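Local coordinates for Lmo0488 protein (Listeria monocytogenes serovar 1/2a, PDB 5TED), which probably acts as a LysR-type transcriptional regulator, this chain being its effector-binding domain, which binds shikimate, at residues L89-L97 against K166-K174; L97-F108 against L144-P155. All blocks are in the same frame, centred on the assembly; numbering follows the deposited sequence.

In the fold
Both contacts belong to the same subdomain of a periplasmic-binding-protein-like effector domain, and their centres are 12 Å apart. Interaction 1 adds the short strand 94-95 to the edge of the mixed sheet beside strand 165-170; interaction 2, nested within the loop that interaction 1 closes, ties strand 104-108 to the chain that runs on as strand 152-155 of that same sheet. Leu97 serves both, and the two also meet where Ile95 CD1 lies 3.6 Å from Thr100 CG2 and where Ile170 CD1 lies 3.9 Å from Ile153 CD1. Shikimate marks the difference between them: interaction 2 supplies Phe108 and Pro155 to its pocket, whereas in interaction 1 the side chain of Ile170 stays about 13 Å away.

Interaction 1 of 2, residues L89-L97 against K166-K174; sequences LAKYDSIDL and KVLSINEPK
Ser94 and Ile95 run parallel to Ser169 and Ile170 as a short edge strand, with Ile95 N bonded to Ser169 O (3.0 Å) and Asn171 N to Ile95 O (2.8 Å); beyond the strand, Leu97 N gives a nearly straight bond to Glu172 O (2.7 Å, 172° at the hydrogen). At the other end Lys166 reaches across. Its chain leaves with CG anti to the backbone N (chi1 171°) and bends at chi2 and chi4, bringing NZ to Tyr92 O (2.7 Å), well above that carbonyl's plane, to Ala90 O, and to Asp93 OD1 on its anti side in a salt bridge (3.2 Å). The amide of Asn171 gives ND2 to Ser94 OG at 2.9 Å, with the hydroxyl close to the amide plane. Among the apolar side chains, Leu168 CD1 packs against Ile95 CD1 and Leu89 CB, while Leu97 CB rests on Pro173 CD (3.7 Å), just after the cis peptide bond. Val81 of strand 69-84 lies against Ile95 and Leu97. Three oxygens therefore grip one ammonium group, tying the end of the 3-10 segment and the residues after it, Ala90 to Asp93, to strand 165-170, and the carboxylate of Asp93 probably offsets part of its charge.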
loop_
_atom_site.group_PDB
_atom_site.type_symbol
_atom_site.label_atom_id
_atom_site.label_comp_id
_atom_site.label_asym_id
_atom_site.label_seq_id
_atom_site.Cartn_x
_atom_site.Cartn_y
_atom_site.Cartn_z
ATOM N N LEU A 89 5.577 -26.326 3.909
ATOM C CA LEU A 89 6.524 -26.060 2.833
ATOM C C LEU A 89 7.765 -25.325 3.318
ATOM O O LEU A 89 8.764 -25.269 2.589
ATOM C CB LEU A 89 5.847 -25.266 1.727
ATOM C CG LEU A 89 4.773 -25.976 0.919
ATOM C CD1 LEU A 89 4.131 -24.991 -0.017
ATOM C CD2 LEU A 89 5.367 -27.118 0.122
ATOM N N ALA A 90 7.732 -24.775 4.533
ATOM C CA ALA A 90 8.878 -24.042 5.058
ATOM C C ALA A 90 10.098 -24.941 5.261
ATOM O O ALA A 90 11.207 -24.427 5.457
ATOM C CB ALA A 90 8.500 -23.354 6.371
ATOM N N LYS A 91 9.923 -26.270 5.245
ATOM C CA LYS A 91 11.074 -27.156 5.383
ATOM C C LYS A 91 12.030 -27.026 4.211
ATOM O O LYS A 91 13.187 -27.438 4.325
ATOM C CB LYS A 91 10.649 -28.624 5.486
ATOM C CG LYS A 91 9.413 -28.897 6.314
ATOM C CD LYS A 91 9.143 -30.404 6.402
ATOM C CE LYS A 91 7.685 -30.710 6.760
ATOM N NZ LYS A 91 6.794 -30.733 5.559
ATOM N N TYR A 92 11.564 -26.511 3.081
ATOM C CA TYR A 92 12.359 -26.404 1.871
ATOM C C TYR A 92 12.962 -25.011 1.744
ATOM O O TYR A 92 12.543 -24.060 2.410
ATOM C CB TYR A 92 11.498 -26.707 0.637
ATOM C CG TYR A 92 10.714 -27.999 0.752
ATOM C CD1 TYR A 92 11.367 -29.226 0.818
ATOM C CD2 TYR A 92 9.323 -27.992 0.811
ATOM C CE1 TYR A 92 10.657 -30.418 0.935
ATOM C CE2 TYR A 92 8.604 -29.179 0.926
ATOM C CZ TYR A 92 9.279 -30.389 0.986
ATOM O OH TYR A 92 8.574 -31.569 1.101
ATOM N N ASP A 93 13.958 -24.901 0.865
ATOM C CA ASP A 93 14.480 -23.603 0.471
ATOM C C ASP A 93 14.043 -23.220 -0.927
ATOM O O ASP A 93 14.009 -22.029 -1.240
ATOM C CB ASP A 93 16.014 -23.579 0.535
ATOM C CG ASP A 93 16.555 -23.769 1.943
ATOM O OD1 ASP A 93 15.976 -23.226 2.908
ATOM O OD2 ASP A 93 17.579 -24.474 2.086
ATOM N N SER A 94 13.696 -24.196 -1.761
ATOM C CA SER A 94 13.177 -23.959 -3.099
ATOM C C SER A 94 12.183 -25.062 -3.421
ATOM O O SER A 94 12.308 -26.185 -2.927
ATOM C CB SER A 94 14.306 -23.943 -4.140
ATOM O OG SER A 94 14.810 -25.259 -4.330
ATOM N N ILE A 95 11.222 -24.754 -4.291
ATOM C CA ILE A 95 10.141 -25.676 -4.630
ATOM C C ILE A 95 9.767 -25.461 -6.087
ATOM O O ILE A 95 10.145 -24.473 -6.706
ATOM C CB ILE A 95 8.888 -25.484 -3.737
ATOM C CG1 ILE A 95 8.285 -24.082 -3.933
ATOM C CG2 ILE A 95 9.220 -25.725 -2.270
ATOM C CD1 ILE A 95 6.888 -23.918 -3.283
ATOM N N ASP A 96 9.035 -26.420 -6.633
ATOM C CA ASP A 96 8.324 -26.276 -7.892
ATOM C C ASP A 96 6.943 -25.732 -7.581
ATOM O O ASP A 96 6.404 -25.972 -6.497
ATOM C CB ASP A 96 8.202 -27.620 -8.605
ATOM C CG ASP A 96 9.553 -28.192 -9.013
ATOM O OD1 ASP A 96 10.524 -27.413 -9.146
ATOM O OD2 ASP A 96 9.642 -29.428 -9.173
ATOM N N LEU A 97 6.384 -24.954 -8.512
ATOM C CA LEU A 97 5.070 -24.377 -8.235
ATOM C C LEU A 97 4.047 -25.470 -7.947
ATOM O O LEU A 97 3.173 -25.303 -7.084
ATOM C CB LEU A 97 4.609 -23.485 -9.390
ATOM C CG LEU A 97 3.455 -22.515 -9.129
ATOM C CD1 LEU A 97 3.749 -21.660 -7.903
ATOM C CD2 LEU A 97 3.240 -21.623 -10.354
ATOM N N LYS A 166 8.625 -17.707 5.501
ATOM C CA LYS A 166 9.746 -18.279 4.770
ATOM C C LYS A 166 9.546 -17.977 3.295
ATOM O O LYS A 166 8.466 -18.241 2.759
ATOM C CB LYS A 166 9.819 -19.794 4.997
ATOM C CG LYS A 166 10.823 -20.535 4.127
ATOM C CD LYS A 166 12.259 -20.190 4.485
ATOM C CE LYS A 166 13.253 -21.136 3.805
ATOM N NZ LYS A 166 13.299 -22.493 4.437
ATOM N N VAL A 167 10.577 -17.448 2.634
ATOM C CA VAL A 167 10.500 -17.116 1.215
ATOM C C VAL A 167 11.154 -18.245 0.431
ATOM O O VAL A 167 12.319 -18.586 0.675
ATOM C CB VAL A 167 11.168 -15.758 0.914
ATOM C CG1 VAL A 167 11.141 -15.458 -0.582
ATOM C CG2 VAL A 167 10.492 -14.629 1.687
ATOM N N LEU A 168 10.412 -18.835 -0.506
ATOM C CA LEU A 168 10.871 -19.991 -1.274
ATOM C C LEU A 168 11.083 -19.585 -2.718
ATOM O O LEU A 168 10.170 -19.045 -3.355
ATOM C CB LEU A 168 9.857 -21.138 -1.232
ATOM C CG LEU A 168 9.448 -21.554 0.176
ATOM C CD1 LEU A 168 8.202 -22.404 0.162
ATOM C CD2 LEU A 168 10.617 -22.270 0.846
ATOM N N SER A 169 12.267 -19.874 -3.248
ATOM C CA SER A 169 12.487 -19.623 -4.661
ATOM C C SER A 169 11.776 -20.695 -5.477
ATOM O O SER A 169 11.558 -21.818 -5.008
ATOM C CB SER A 169 13.991 -19.567 -4.979
ATOM O OG SER A 169 14.580 -20.847 -4.898
ATOM N N ILE A 170 11.393 -20.328 -6.699
ATOM C CA ILE A 170 10.611 -21.179 -7.587
ATOM C C ILE A 170 11.555 -21.784 -8.621
ATOM O O ILE A 170 12.085 -21.079 -9.489
ATOM C CB ILE A 170 9.478 -20.395 -8.268
ATOM C CG1 ILE A 170 8.474 -19.854 -7.235
ATOM C CG2 ILE A 170 8.796 -21.253 -9.321
ATOM C CD1 ILE A 170 7.435 -18.901 -7.818
ATOM N N ASN A 171 11.721 -23.103 -8.572
ATOM C CA ASN A 171 12.550 -23.766 -9.571
ATOM C C ASN A 171 11.814 -23.856 -10.903
ATOM O O ASN A 171 12.268 -23.311 -11.909
ATOM C CB ASN A 171 12.969 -25.152 -9.073
ATOM C CG ASN A 171 13.808 -25.082 -7.807
ATOM O OD1 ASN A 171 14.660 -24.197 -7.661
ATOM N ND2 ASN A 171 13.582 -26.016 -6.893
ATOM N N GLU A 172 10.657 -24.511 -10.912
ATOM C CA GLU A 172 9.842 -24.661 -12.115
ATOM C C GLU A 172 8.371 -24.273 -11.843
ATOM O O GLU A 172 7.850 -24.537 -10.757
ATOM C CB GLU A 172 9.919 -26.115 -12.605
ATOM C CG GLU A 172 9.255 -26.388 -13.940
ATOM C CD GLU A 172 10.150 -26.047 -15.119
ATOM O OE1 GLU A 172 11.381 -25.936 -14.923
ATOM O OE2 GLU A 172 9.617 -25.890 -16.240
ATOM N N PRO A 173 7.705 -23.621 -12.810
ATOM C CA PRO A 173 8.232 -23.108 -14.079
ATOM C C PRO A 173 8.899 -21.743 -13.876
ATOM O O PRO A 173 8.507 -21.023 -12.970
ATOM C CB PRO A 173 6.987 -22.988 -14.956
ATOM C CG PRO A 173 5.871 -22.752 -13.990
ATOM C CD PRO A 173 6.249 -23.411 -12.691
ATOM N N LYS A 174 9.890 -21.395 -14.689
ATOM C CA LYS A 174 10.596 -20.133 -14.554
ATOM C C LYS A 174 10.200 -19.189 -15.675
ATOM O O LYS A 174 10.279 -19.545 -16.853
HETATM O O HOH W 1 14.469 -20.003 0.636
HETATM O O HOH W 2 12.409 -28.088 -6.558
#

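Interaction 2 of 2, residues L97-F108 against L144-P155. With SKM ((3R,4S,5R)-3,4,5-trihydroxycyclohex-1-ene-1-carboxylic acid), chain D.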
loop_
_atom_site.group_PDB
_atom_site.type_symbol
_atom_site.label_atom_id
_atom_site.label_comp_id
_atom_site.label_asym_id
_atom_site.label_seq_id
_atom_site.Cartn_x
_atom_site.Cartn_y
_atom_site.Cartn_z
ATOM N N LEU A 97 6.384 -24.954 -8.512
ATOM C CA LEU A 97 5.070 -24.377 -8.235
ATOM C C LEU A 97 4.047 -25.470 -7.947
ATOM O O LEU A 97 3.173 -25.303 -7.084
ATOM C CB LEU A 97 4.609 -23.485 -9.390
ATOM C CG LEU A 97 3.455 -22.515 -9.129
ATOM C CD1 LEU A 97 3.749 -21.660 -7.903
ATOM C CD2 LEU A 97 3.240 -21.623 -10.354
ATOM N N GLN A 98 4.166 -26.619 -8.623
ATOM C CA GLN A 98 3.211 -27.689 -8.376
ATOM C C GLN A 98 3.322 -28.246 -6.960
ATOM O O GLN A 98 2.408 -28.946 -6.514
ATOM C CB GLN A 98 3.370 -28.838 -9.382
ATOM C CG GLN A 98 4.714 -29.538 -9.345
ATOM C CD GLN A 98 4.813 -30.680 -10.346
ATOM O OE1 GLN A 98 3.967 -30.829 -11.237
ATOM N NE2 GLN A 98 5.834 -31.515 -10.181
ATOM N N ASP A 99 4.418 -27.977 -6.245
ATOM C CA ASP A 99 4.492 -28.434 -4.859
ATOM C C ASP A 99 3.497 -27.715 -3.959
ATOM O O ASP A 99 3.351 -28.110 -2.794
ATOM C CB ASP A 99 5.914 -28.249 -4.307
ATOM C CG ASP A 99 6.941 -29.112 -5.015
ATOM O OD1 ASP A 99 6.564 -30.187 -5.535
ATOM O OD2 ASP A 99 8.131 -28.710 -5.057
ATOM N N THR A 100 2.821 -26.676 -4.462
ATOM C CA THR A 100 1.853 -25.902 -3.682
ATOM C C THR A 100 0.420 -26.367 -3.889
ATOM O O THR A 100 -0.498 -25.760 -3.323
ATOM C CB THR A 100 1.932 -24.399 -4.031
ATOM O OG1 THR A 100 1.441 -24.180 -5.362
ATOM C CG2 THR A 100 3.361 -23.883 -3.928
ATOM N N ALA A 101 0.213 -27.421 -4.686
ATOM C CA ALA A 101 -1.128 -27.769 -5.146
ATOM C C ALA A 101 -2.106 -27.954 -3.994
ATOM O O ALA A 101 -3.282 -27.591 -4.107
ATOM C CB ALA A 101 -1.077 -29.032 -6.005
ATOM N N ASP A 102 -1.649 -28.522 -2.878
ATOM C CA ASP A 102 -2.562 -28.859 -1.791
ATOM C C ASP A 102 -2.984 -27.659 -0.942
ATOM O O ASP A 102 -3.897 -27.800 -0.125
ATOM C CB ASP A 102 -1.935 -29.917 -0.881
ATOM C CG ASP A 102 -1.781 -31.272 -1.566
ATOM O OD1 ASP A 102 -2.515 -31.553 -2.540
ATOM O OD2 ASP A 102 -0.936 -32.061 -1.108
ATOM N N TYR A 103 -2.363 -26.492 -1.108
ATOM C CA TYR A 103 -2.464 -25.423 -0.120
ATOM C C TYR A 103 -3.289 -24.241 -0.610
ATOM O O TYR A 103 -3.341 -23.944 -1.806
ATOM C CB TYR A 103 -1.070 -24.970 0.295
ATOM C CG TYR A 103 -0.314 -26.115 0.895
ATOM C CD1 TYR A 103 -0.710 -26.654 2.112
ATOM C CD2 TYR A 103 0.762 -26.697 0.233
ATOM C CE1 TYR A 103 -0.039 -27.722 2.666
ATOM C CE2 TYR A 103 1.438 -27.756 0.785
ATOM C CZ TYR A 103 1.029 -28.272 1.992
ATOM O OH TYR A 103 1.701 -29.335 2.539
ATOM N N SER A 104 -3.947 -23.575 0.342
ATOM C CA SER A 104 -4.835 -22.455 0.038
ATOM C C SER A 104 -4.061 -21.147 -0.150
ATOM O O SER A 104 -3.247 -20.760 0.700
ATOM C CB SER A 104 -5.877 -22.285 1.145
ATOM O OG SER A 104 -6.714 -21.181 0.855
ATOM N N TYR A 105 -4.360 -20.436 -1.241
ATOM C CA TYR A 105 -3.650 -19.218 -1.598
ATOM C C TYR A 105 -4.363 -17.969 -1.111
ATOM O O TYR A 105 -5.597 -17.894 -1.071
ATOM C CB TYR A 105 -3.488 -19.104 -3.113
ATOM C CG TYR A 105 -2.229 -19.734 -3.627
ATOM C CD1 TYR A 105 -2.181 -21.100 -3.900
ATOM C CD2 TYR A 105 -1.089 -18.969 -3.852
ATOM C CE1 TYR A 105 -1.028 -21.696 -4.369
ATOM C CE2 TYR A 105 0.065 -19.547 -4.334
ATOM C CZ TYR A 105 0.084 -20.908 -4.600
ATOM O OH TYR A 105 1.228 -21.482 -5.053
ATOM N N ILE A 106 -3.546 -16.983 -0.761
ATOM C CA ILE A 106 -3.924 -15.578 -0.750
ATOM C C ILE A 106 -3.491 -15.078 -2.122
ATOM O O ILE A 106 -2.295 -14.922 -2.389
ATOM C CB ILE A 106 -3.232 -14.814 0.379
ATOM C CG1 ILE A 106 -3.674 -15.367 1.739
ATOM C CG2 ILE A 106 -3.505 -13.310 0.254
ATOM C CD1 ILE A 106 -2.581 -15.336 2.761
ATOM N N PHE A 107 -4.460 -14.890 -3.010
ATOM C CA PHE A 107 -4.235 -14.648 -4.428
ATOM C C PHE A 107 -4.398 -13.170 -4.755
ATOM O O PHE A 107 -5.138 -12.450 -4.079
ATOM C CB PHE A 107 -5.232 -15.470 -5.257
ATOM C CG PHE A 107 -4.620 -16.202 -6.430
ATOM C CD1 PHE A 107 -3.770 -17.271 -6.227
ATOM C CD2 PHE A 107 -4.934 -15.840 -7.736
ATOM C CE1 PHE A 107 -3.229 -17.967 -7.309
ATOM C CE2 PHE A 107 -4.391 -16.514 -8.814
ATOM C CZ PHE A 107 -3.533 -17.583 -8.598
ATOM N N PHE A 108 -3.689 -12.713 -5.789
ATOM C CA PHE A 108 -3.894 -11.349 -6.266
ATOM C C PHE A 108 -5.248 -11.217 -6.948
ATOM O O PHE A 108 -5.670 -12.104 -7.695
ATOM C CB PHE A 108 -2.793 -10.946 -7.247
ATOM C CG PHE A 108 -1.505 -10.545 -6.576
ATOM C CD1 PHE A 108 -1.421 -9.374 -5.845
ATOM C CD2 PHE A 108 -0.386 -11.369 -6.648
ATOM C CE1 PHE A 108 -0.236 -9.014 -5.207
ATOM C CE2 PHE A 108 0.789 -11.016 -6.012
ATOM C CZ PHE A 108 0.867 -9.840 -5.298
ATOM N N LEU A 144 -1.192 -11.431 5.699
ATOM C CA LEU A 144 -2.037 -12.603 5.917
ATOM C C LEU A 144 -1.225 -13.896 5.888
ATOM O O LEU A 144 -1.541 -14.835 6.637
ATOM C CB LEU A 144 -3.168 -12.645 4.884
ATOM C CG LEU A 144 -4.232 -11.553 5.059
ATOM C CD1 LEU A 144 -5.048 -11.430 3.788
ATOM C CD2 LEU A 144 -5.135 -11.880 6.245
ATOM N N VAL A 145 -0.173 -13.972 5.060
ATOM C CA VAL A 145 0.660 -15.175 5.095
ATOM C C VAL A 145 1.293 -15.323 6.465
ATOM O O VAL A 145 1.402 -16.430 7.003
ATOM C CB VAL A 145 1.745 -15.158 3.998
ATOM C CG1 VAL A 145 2.585 -16.429 4.119
ATOM C CG2 VAL A 145 1.138 -15.093 2.630
ATOM N N SER A 146 1.681 -14.191 7.065
ATOM C CA SER A 146 2.378 -14.185 8.342
ATOM C C SER A 146 1.532 -14.755 9.479
ATOM O O SER A 146 2.095 -15.236 10.473
ATOM C CB SER A 146 2.792 -12.746 8.673
ATOM O OG SER A 146 3.794 -12.713 9.669
ATOM N N VAL A 147 0.207 -14.725 9.359
ATOM C CA VAL A 147 -0.664 -15.374 10.331
ATOM C C VAL A 147 -1.138 -16.735 9.819
ATOM O O VAL A 147 -2.115 -17.288 10.326
ATOM C CB VAL A 147 -1.844 -14.472 10.738
ATOM C CG1 VAL A 147 -1.335 -13.199 11.434
ATOM C CG2 VAL A 147 -2.698 -14.113 9.543
ATOM N N ASP A 148 -0.465 -17.270 8.799
ATOM C CA ASP A 148 -0.770 -18.586 8.240
ATOM C C ASP A 148 -2.227 -18.685 7.804
ATOM O O ASP A 148 -2.853 -19.745 7.905
ATOM C CB ASP A 148 -0.392 -19.709 9.217
ATOM C CG ASP A 148 -0.303 -21.083 8.543
ATOM O OD1 ASP A 148 -0.164 -21.146 7.312
ATOM O OD2 ASP A 148 -0.356 -22.101 9.253
ATOM N N TYR A 149 -2.771 -17.572 7.312
ATOM C CA TYR A 149 -4.092 -17.591 6.705
ATOM C C TYR A 149 -4.056 -18.218 5.313
ATOM O O TYR A 149 -5.100 -18.633 4.801
ATOM C CB TYR A 149 -4.678 -16.171 6.660
ATOM C CG TYR A 149 -6.156 -16.179 6.315
ATOM C CD1 TYR A 149 -7.094 -16.752 7.174
ATOM C CD2 TYR A 149 -6.605 -15.642 5.126
ATOM C CE1 TYR A 149 -8.455 -16.780 6.844
ATOM C CE2 TYR A 149 -7.957 -15.657 4.784
ATOM C CZ TYR A 149 -8.875 -16.223 5.644
ATOM O OH TYR A 149 -10.206 -16.235 5.286
ATOM N N GLY A 150 -2.877 -18.322 4.714
ATOM C CA GLY A 150 -2.718 -18.959 3.421
ATOM C C GLY A 150 -1.264 -18.868 3.014
ATOM O O GLY A 150 -0.414 -18.392 3.774
ATOM N N ILE A 151 -0.979 -19.333 1.800
ATOM C CA ILE A 151 0.326 -19.129 1.181
ATOM C C ILE A 151 0.146 -18.145 0.030
ATOM O O ILE A 151 -0.970 -17.812 -0.360
ATOM C CB ILE A 151 0.965 -20.443 0.687
ATOM C CG1 ILE A 151 0.166 -21.040 -0.480
ATOM C CG2 ILE A 151 1.152 -21.439 1.846
ATOM C CD1 ILE A 151 0.894 -22.237 -1.137
ATOM N N SER A 152 1.262 -17.708 -0.555
ATOM C CA SER A 152 1.119 -16.805 -1.690
ATOM C C SER A 152 2.284 -16.969 -2.662
ATOM O O SER A 152 3.350 -17.470 -2.306
ATOM C CB SER A 152 1.016 -15.345 -1.224
ATOM O OG SER A 152 2.292 -14.845 -0.858
ATOM N N ILE A 153 2.047 -16.547 -3.907
ATOM C CA ILE A 153 3.099 -16.272 -4.882
ATOM C C ILE A 153 3.096 -14.770 -5.132
ATOM O O ILE A 153 2.041 -14.189 -5.404
ATOM C CB ILE A 153 2.877 -17.052 -6.188
ATOM C CG1 ILE A 153 3.936 -16.688 -7.232
ATOM C CG2 ILE A 153 1.495 -16.757 -6.752
ATOM C CD1 ILE A 153 3.851 -17.538 -8.502
ATOM N N MET A 154 4.257 -14.134 -5.029
ATOM C CA MET A 154 4.315 -12.676 -5.080
ATOM C C MET A 154 5.737 -12.261 -5.423
ATOM O O MET A 154 6.652 -13.085 -5.391
ATOM C CB MET A 154 3.867 -12.049 -3.749
ATOM C CG MET A 154 4.743 -12.394 -2.569
ATOM S SD MET A 154 4.038 -11.937 -0.955
ATOM C CE MET A 154 3.805 -10.168 -1.171
ATOM N N PRO A 155 5.956 -10.984 -5.744
ATOM C CA PRO A 155 7.324 -10.523 -6.015
ATOM C C PRO A 155 8.179 -10.594 -4.764
ATOM O O PRO A 155 7.720 -10.300 -3.659
ATOM C CB PRO A 155 7.141 -9.062 -6.465
ATOM C CG PRO A 155 5.701 -8.842 -6.635
ATOM C CD PRO A 155 4.976 -9.890 -5.816
HETATM O O12 SKM D . 1.503 -4.489 -6.142
HETATM C C8 SKM D . 0.674 -5.609 -6.441
HETATM C C6 SKM D . -0.512 -5.221 -7.013
HETATM O O7 SKM D . -1.335 -6.347 -7.320
HETATM C C5 SKM D . -0.324 -4.409 -8.440
HETATM C C4 SKM D . 0.550 -5.113 -9.386
HETATM C C1 SKM D . 0.542 -4.784 -10.886
HETATM O O2 SKM D . -0.460 -4.185 -11.374
HETATM O O3 SKM D . 1.518 -5.129 -11.620
HETATM C C10 SKM D . 1.584 -6.200 -8.823
HETATM C C9 SKM D . 1.511 -6.653 -7.468
HETATM O O11 SKM D . 2.790 -6.794 -6.990
HETATM O O HOH W 3 -6.668 -18.641 2.340
HETATM O O HOH W 4 -0.515 -14.881 -4.462
#
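Ile151 lies across one face of the Tyr105 ring, its CG1 3.9 Å from the centroid and almost exactly on the ring normal. With CG1 between the backbone N and the carbonyl carbon (chi1 67°) and the chain extended beyond it, CD1 reaches Tyr103 CB and Thr100 CB. The ring's edge meets Ile153 N, and Tyr105 OH donates to Thr100 OG1 (2.7 Å), whose own proton goes to Leu97 O, a relay that holds the phenol hydroxyl in place. On the backbone, Ile151 N bonds to Ser104 O (2.9 Å) and Ile106 N to Ile151 O (2.7 Å). This single bridge links strand 104-108, paired in parallel with strand 130-135, to the chain that runs on as strand 152-155 of the larger mixed sheet in this LysR effector-binding domain. Ile106 CD1 presses tightly on Leu144 CB (3.5 Å) and touches Val145 CG2, at the end of helix 138-146, which a Schellman motif closes with Asp148 at positive phi. At the pocket, Phe108 CE2 approaches Met154 CB at 4.0 Å, while Phe108 CD1 comes within 3.4 Å of shikimate O7 and Pro155 CG within 3.6 Å of its O11. Asp138, which hydrogen-bonds shikimate, and Met141 pack against Phe108.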